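Local coordinates for dimeric protein of unknown function and ferredoxin-like fold (Bacteroides fragilis, PDB 3FMB) that is of unknown function but forms a dimer of ferredoxin-like subunits and belongs to the stress-responsive A/B barrel family, at residues 25-30 with 109-114; 59-64 with 77-82. One frame throughout, in Å; residues are numbered along the deposited sequence.

Contact 1. Residues 25-30 with 109-114; sequences VLFKLR and ESRACV. With SO4 (sulfate ion), chain C.
Arg111 runs alongside the ring of Phe27, the two side chains pointing the same way from one face of the sheet. Its CG lies 3.7 Å from Phe27 CE1, approaching the ring obliquely, and the guanidinium plane is turned 66° from the ring plane, which rules out a flat stack. The same Arg111 CG meets Val25 CG1 at 3.5 Å; that methyl is placed anti to the backbone N (chi1 -171°), while Val25 CG2 lies 3.9 Å from Cys113 SG. Resting against both Val25 and Phe27 from the neighbouring strand, the extended arginine presents its guanidinium edge to a sulfate, whose sulfur lies in the guanidinium plane. Arg111 NE reaches sulfate O4 almost straight (3.0 Å, 172°) and Arg111 NH2 reaches sulfate O3 at 2.7 Å, a two-pronged grip. His23 also binds this ion, which probably came from the crystallisation liquor, and Arg111 NH1 forms a salt bridge with Glu72 of the second subunit.

Leu26, Lys28, Ser110 and Ala112 occupy the other face, where Ala112 packs on Trp74 of the second subunit. Beyond them Glu109 meets Arg30 only tentatively, since Arg30 has two conformers; in the one described, OE1 is 3.4 Å from Arg30 CG and the guanidinium pairs with Asp32. Lys28 O accepts two N-H groups, from Ser110 N at 3.1 Å and Glu109 N at 2.8 Å, so two residues oppose one. The four bridges make this an antiparallel ladder ending in a classic beta bulge, joining an inner and an outermost strand of the ferredoxin-like sheet.

Contact 2. Residues 59-64 with 77-82; sequences IRKIEV and ALYSEF
Lys61 lies side by side with Glu81 and then reaches the edge of the Tyr79 ring. With CG anti to the backbone N (chi1 -177°) and the chain extended beyond it, the lysine can be followed outward: CB sits 4.0 Å from Glu81 CB, CD passes 3.9 Å from Glu81 OE2, and CE arrives in the ring plane, 3.9 Å from Tyr79 CE2. NZ stops 4.7 Å from Glu81 OE2, too far for a salt bridge, though the opposite charges probably still attract. Tyr79 OH makes a weak hydrogen bond to Glu81 OE2 and another bond to Lys22 of the same chain.

Further along that side, Glu63 comes obliquely to the ring near CD2, its carboxylate plane 46° from the ring plane; OE2 is held by both Lys22 and Tyr116 of the second subunit. Ile62, Val64 and Leu78 turn to the opposite face, toward Ile49 of helix 35-50.

Paired N-H...O bonds link Glu63 and Tyr79. At Glu81 O the pairing is uneven: Arg60 N bonds at 3.0 Å and Lys61 N only weakly at 3.4 Å. That two-against-one pairing is a classic beta bulge, here within an antiparallel beta hairpin of the ferredoxin-like fold.

Contacts 1 and 2 have centres about 15 Å apart, on opposite sides of the chain's centre, within one four-stranded antiparallel sheet ordered 61-66, 76-82, 21-29, 108-117. Contact 2 pairs one outermost strand with its neighbour; contact 1 does the same at the other margin. The two inner strands adjoin, and Val25 O lies 2.7 Å from Leu78 N, a probable hydrogen bond joining the contacts. Along the chain, segments 59-64 and 77-82 both fall between 25-30 and 109-114, so a local hairpin sits within a long-range pairing of the first and last strands. Both contacts touch the second subunit, tying the sheet to the dimer interface.

Contact 1. Residues 25-30 with 109-114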
loop_
_atom_site.group_PDB
_atom_site.type_symbol
_atom_site.label_atom_id
_atom_site.label_comp_id
_atom_site.label_asym_id
_atom_site.label_seq_id
_atom_site.Cartn_x
_atom_site.Cartn_y
_atom_site.Cartn_z
ATOM N N VAL A 25 -4.278 0.813 1.552
ATOM C CA VAL A 25 -4.749 -0.415 2.250
ATOM C C VAL A 25 -4.459 -1.615 1.344
ATOM O O VAL A 25 -4.747 -1.581 0.147
ATOM C CB VAL A 25 -6.295 -0.397 2.616
ATOM C CG1 VAL A 25 -6.660 -1.613 3.532
ATOM C CG2 VAL A 25 -6.725 0.959 3.219
ATOM N N LEU A 26 -3.844 -2.642 1.922
ATOM C CA LEU A 26 -3.677 -3.920 1.226
ATOM C C LEU A 26 -4.501 -4.987 1.968
ATOM O O LEU A 26 -4.607 -4.956 3.221
ATOM C CB LEU A 26 -2.211 -4.324 1.204
ATOM C CG LEU A 26 -1.213 -3.392 0.509
ATOM C CD1 LEU A 26 0.237 -3.991 0.548
ATOM C CD2 LEU A 26 -1.617 -2.958 -0.880
ATOM N N PHE A 27 -5.111 -5.872 1.181
ATOM C CA PHE A 27 -5.882 -6.989 1.679
ATOM C C PHE A 27 -5.336 -8.345 1.181
ATOM O O PHE A 27 -4.935 -8.509 0.010
ATOM C CB PHE A 27 -7.342 -6.889 1.221
ATOM C CG PHE A 27 -8.051 -5.681 1.705
ATOM C CD1 PHE A 27 -8.680 -5.681 2.938
ATOM C CD2 PHE A 27 -8.101 -4.537 0.912
ATOM C CE1 PHE A 27 -9.351 -4.532 3.402
ATOM C CE2 PHE A 27 -8.780 -3.403 1.362
ATOM C CZ PHE A 27 -9.404 -3.411 2.574
ATOM N N LYS A 28 -5.432 -9.328 2.064
ATOM C CA LYS A 28 -5.143 -10.724 1.763
ATOM C C LYS A 28 -6.385 -11.545 2.099
ATOM O O LYS A 28 -6.965 -11.471 3.189
ATOM C CB LYS A 28 -3.926 -11.177 2.568
ATOM C CG LYS A 28 -3.495 -12.613 2.250
ATOM C CD LYS A 28 -2.111 -12.939 2.863
ATOM C CE LYS A 28 -1.741 -14.393 2.646
ATOM N NZ LYS A 28 -0.246 -14.613 2.649
ATOM N N LEU A 29 -6.789 -12.368 1.162
ATOM C CA LEU A 29 -7.937 -13.200 1.346
ATOM C C LEU A 29 -7.460 -14.532 1.886
ATOM O O LEU A 29 -6.303 -14.920 1.670
ATOM C CB LEU A 29 -8.664 -13.381 0.023
ATOM C CG LEU A 29 -9.178 -12.092 -0.636
ATOM C CD1 LEU A 29 -9.928 -12.594 -1.906
ATOM C CD2 LEU A 29 -10.052 -11.241 0.298
ATOM N N ARG A 30 -8.342 -15.253 2.569
ATOM C CA ARG A 30 -7.959 -16.548 3.170
ATOM C C ARG A 30 -7.434 -17.531 2.126
ATOM O O ARG A 30 -8.014 -17.693 1.054
ATOM C CB ARG A 30 -9.129 -17.220 3.909
ATOM C CG ARG A 30 -9.714 -16.450 5.043
ATOM C CD ARG A 30 -10.802 -17.267 5.733
ATOM N NE ARG A 30 -12.059 -17.191 4.996
ATOM C CZ ARG A 30 -12.593 -18.171 4.270
ATOM N NH1 ARG A 30 -12.004 -19.353 4.165
ATOM N NH2 ARG A 30 -13.746 -17.958 3.657
ATOM N N GLU A 109 -8.784 -12.307 5.135
ATOM C CA GLU A 109 -7.913 -12.804 6.179
ATOM C C GLU A 109 -7.228 -11.643 6.904
ATOM O O GLU A 109 -7.222 -11.606 8.141
ATOM C CB GLU A 109 -6.887 -13.760 5.577
ATOM C CG GLU A 109 -5.905 -14.376 6.540
ATOM C CD GLU A 109 -6.511 -15.201 7.659
ATOM O OE1 GLU A 109 -7.716 -15.545 7.635
ATOM O OE2 GLU A 109 -5.735 -15.528 8.581
ATOM N N SER A 110 -6.638 -10.722 6.155
ATOM C CA SER A 110 -5.829 -9.636 6.755
ATOM C C SER A 110 -6.018 -8.340 6.013
ATOM O O SER A 110 -6.279 -8.337 4.793
ATOM C CB SER A 110 -4.334 -10.000 6.748
ATOM O OG SER A 110 -4.104 -11.275 7.303
ATOM N N ARG A 111 -5.906 -7.244 6.768
ATOM C CA ARG A 111 -5.889 -5.882 6.259
ATOM C C ARG A 111 -4.682 -5.167 6.857
ATOM O O ARG A 111 -4.455 -5.189 8.072
ATOM C CB ARG A 111 -7.171 -5.150 6.660
ATOM C CG ARG A 111 -7.201 -3.677 6.345
ATOM C CD ARG A 111 -8.463 -3.038 6.915
ATOM N NE ARG A 111 -8.492 -1.576 6.754
ATOM C CZ ARG A 111 -7.887 -0.699 7.538
ATOM N NH1 ARG A 111 -7.139 -1.084 8.543
ATOM N NH2 ARG A 111 -7.998 0.586 7.276
ATOM N N ALA A 112 -3.966 -4.463 5.998
ATOM C CA ALA A 112 -2.792 -3.665 6.359
ATOM C C ALA A 112 -3.056 -2.255 5.848
ATOM O O ALA A 112 -3.491 -2.074 4.700
ATOM C CB ALA A 112 -1.520 -4.250 5.697
ATOM N N CYS A 113 -2.820 -1.246 6.678
ATOM C CA CYS A 113 -3.051 0.116 6.242
ATOM C C CYS A 113 -2.070 1.117 6.837
ATOM O O CYS A 113 -1.733 1.065 8.009
ATOM C CB CYS A 113 -4.486 0.564 6.614
ATOM S SG CYS A 113 -4.853 2.349 6.389
ATOM N N VAL A 114 -1.636 2.049 6.003
ATOM C CA VAL A 114 -0.832 3.180 6.425
ATOM C C VAL A 114 -1.445 4.415 5.806
ATOM O O VAL A 114 -1.742 4.427 4.616
ATOM C CB VAL A 114 0.633 3.054 5.971
ATOM C CG1 VAL A 114 1.388 4.417 6.209
ATOM C CG2 VAL A 114 1.315 1.833 6.664
HETATM S S SO4 C . -10.537 1.175 4.550
HETATM O O1 SO4 C . -10.332 1.785 3.156
HETATM O O2 SO4 C . -11.935 1.128 4.971
HETATM O O3 SO4 C . -9.789 1.858 5.634
HETATM O O4 SO4 C . -10.141 -0.255 4.569
#

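Contact 2. Residues 59-64 with 77-82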
loop_
_atom_site.group_PDB
_atom_site.type_symbol
_atom_site.label_atom_id
_atom_site.label_comp_id
_atom_site.label_asym_id
_atom_site.label_seq_id
_atom_site.Cartn_x
_atom_site.Cartn_y
_atom_site.Cartn_z
ATOM N N ILE A 59 -13.391 12.036 -1.800
ATOM C CA ILE A 59 -12.335 11.248 -2.458
ATOM C C ILE A 59 -11.648 12.095 -3.516
ATOM O O ILE A 59 -12.302 12.564 -4.455
ATOM C CB ILE A 59 -12.854 9.949 -3.153
ATOM C CG1 ILE A 59 -13.550 9.017 -2.144
ATOM C CG2 ILE A 59 -11.687 9.199 -3.863
ATOM C CD1 ILE A 59 -14.375 7.843 -2.838
ATOM N N ARG A 60 -10.342 12.307 -3.358
ATOM C CA ARG A 60 -9.564 13.108 -4.324
ATOM C C ARG A 60 -8.974 12.199 -5.428
ATOM O O ARG A 60 -8.851 12.587 -6.561
ATOM C CB ARG A 60 -8.462 13.874 -3.596
ATOM C CG ARG A 60 -8.994 14.768 -2.482
ATOM C CD ARG A 60 -9.769 15.946 -3.086
ATOM N NE ARG A 60 -10.408 16.768 -2.067
ATOM C CZ ARG A 60 -11.726 16.927 -1.927
ATOM N NH1 ARG A 60 -12.592 16.363 -2.762
ATOM N NH2 ARG A 60 -12.186 17.672 -0.938
ATOM N N LYS A 61 -8.641 10.974 -5.070
ATOM C CA LYS A 61 -8.183 9.961 -6.002
ATOM C C LYS A 61 -8.421 8.619 -5.333
ATOM O O LYS A 61 -8.252 8.522 -4.126
ATOM C CB LYS A 61 -6.681 10.114 -6.264
ATOM C CG LYS A 61 -6.148 9.149 -7.283
ATOM C CD LYS A 61 -4.714 9.483 -7.640
ATOM C CE LYS A 61 -4.103 8.444 -8.553
ATOM N NZ LYS A 61 -2.928 9.061 -9.240
ATOM N N ILE A 62 -8.844 7.617 -6.102
ATOM C CA ILE A 62 -8.976 6.246 -5.586
ATOM C C ILE A 62 -8.785 5.263 -6.738
ATOM O O ILE A 62 -9.169 5.514 -7.872
ATOM C CB ILE A 62 -10.333 5.980 -4.831
ATOM C CG1 ILE A 62 -10.277 4.729 -3.949
ATOM C CG2 ILE A 62 -11.559 6.032 -5.853
ATOM C CD1 ILE A 62 -11.276 4.754 -2.739
ATOM N N GLU A 63 -8.095 4.175 -6.446
ATOM C CA GLU A 63 -7.998 3.076 -7.383
ATOM C C GLU A 63 -7.778 1.783 -6.624
ATOM O O GLU A 63 -7.222 1.795 -5.508
ATOM C CB GLU A 63 -6.845 3.308 -8.354
ATOM C CG GLU A 63 -5.484 3.205 -7.724
ATOM C CD GLU A 63 -4.358 3.729 -8.591
ATOM O OE1 GLU A 63 -4.621 4.473 -9.560
ATOM O OE2 GLU A 63 -3.192 3.430 -8.269
ATOM N N VAL A 64 -8.212 0.677 -7.240
ATOM C CA VAL A 64 -7.959 -0.657 -6.688
ATOM C C VAL A 64 -7.086 -1.429 -7.674
ATOM O O VAL A 64 -7.420 -1.516 -8.857
ATOM C CB VAL A 64 -9.270 -1.409 -6.386
ATOM C CG1 VAL A 64 -8.995 -2.888 -6.068
ATOM C CG2 VAL A 64 -10.004 -0.685 -5.230
ATOM N N ALA A 77 -4.893 -4.123 -3.544
ATOM C CA ALA A 77 -4.362 -2.857 -3.061
ATOM C C ALA A 77 -5.424 -1.784 -3.305
ATOM O O ALA A 77 -6.028 -1.742 -4.388
ATOM C CB ALA A 77 -3.085 -2.474 -3.806
ATOM N N LEU A 78 -5.630 -0.923 -2.309
ATOM C CA LEU A 78 -6.414 0.288 -2.462
ATOM C C LEU A 78 -5.472 1.469 -2.240
ATOM O O LEU A 78 -4.777 1.560 -1.214
ATOM C CB LEU A 78 -7.533 0.294 -1.434
ATOM C CG LEU A 78 -8.557 1.439 -1.559
ATOM C CD1 LEU A 78 -9.944 0.867 -1.135
ATOM C CD2 LEU A 78 -8.098 2.646 -0.674
ATOM N N TYR A 79 -5.403 2.328 -3.229
ATOM C CA TYR A 79 -4.575 3.503 -3.182
ATOM C C TYR A 79 -5.495 4.699 -3.327
ATOM O O TYR A 79 -6.258 4.775 -4.278
ATOM C CB TYR A 79 -3.544 3.455 -4.308
ATOM C CG TYR A 79 -2.752 4.736 -4.443
ATOM C CD1 TYR A 79 -1.631 4.976 -3.632
ATOM C CD2 TYR A 79 -3.155 5.742 -5.326
ATOM C CE1 TYR A 79 -0.916 6.180 -3.729
ATOM C CE2 TYR A 79 -2.436 6.950 -5.417
ATOM C CZ TYR A 79 -1.324 7.154 -4.610
ATOM O OH TYR A 79 -0.614 8.322 -4.716
ATOM N N SER A 80 -5.386 5.651 -2.410
ATOM C CA SER A 80 -6.294 6.774 -2.413
ATOM C C SER A 80 -5.677 8.016 -1.785
ATOM O O SER A 80 -4.699 7.932 -1.030
ATOM C CB SER A 80 -7.583 6.368 -1.691
ATOM O OG SER A 80 -7.332 6.114 -0.337
ATOM N N GLU A 81 -6.254 9.166 -2.128
ATOM C CA GLU A 81 -5.822 10.474 -1.656
ATOM C C GLU A 81 -7.019 11.265 -1.123
ATOM O O GLU A 81 -8.100 11.264 -1.719
ATOM C CB GLU A 81 -5.124 11.271 -2.775
ATOM C CG GLU A 81 -3.789 10.618 -3.220
ATOM C CD GLU A 81 -3.148 11.251 -4.431
ATOM O OE1 GLU A 81 -3.612 12.314 -4.882
ATOM O OE2 GLU A 81 -2.162 10.685 -4.929
ATOM N N PHE A 82 -6.788 11.957 -0.000
ATOM C CA PHE A 82 -7.786 12.814 0.672
ATOM C C PHE A 82 -7.076 14.069 1.185
ATOM O O PHE A 82 -5.851 14.107 1.279
ATOM C CB PHE A 82 -8.441 12.088 1.861
ATOM C CG PHE A 82 -9.175 10.826 1.481
ATOM C CD1 PHE A 82 -8.509 9.601 1.413
ATOM C CD2 PHE A 82 -10.544 10.864 1.224
ATOM C CE1 PHE A 82 -9.222 8.423 1.061
ATOM C CE2 PHE A 82 -11.239 9.745 0.864
ATOM C CZ PHE A 82 -10.600 8.509 0.787
#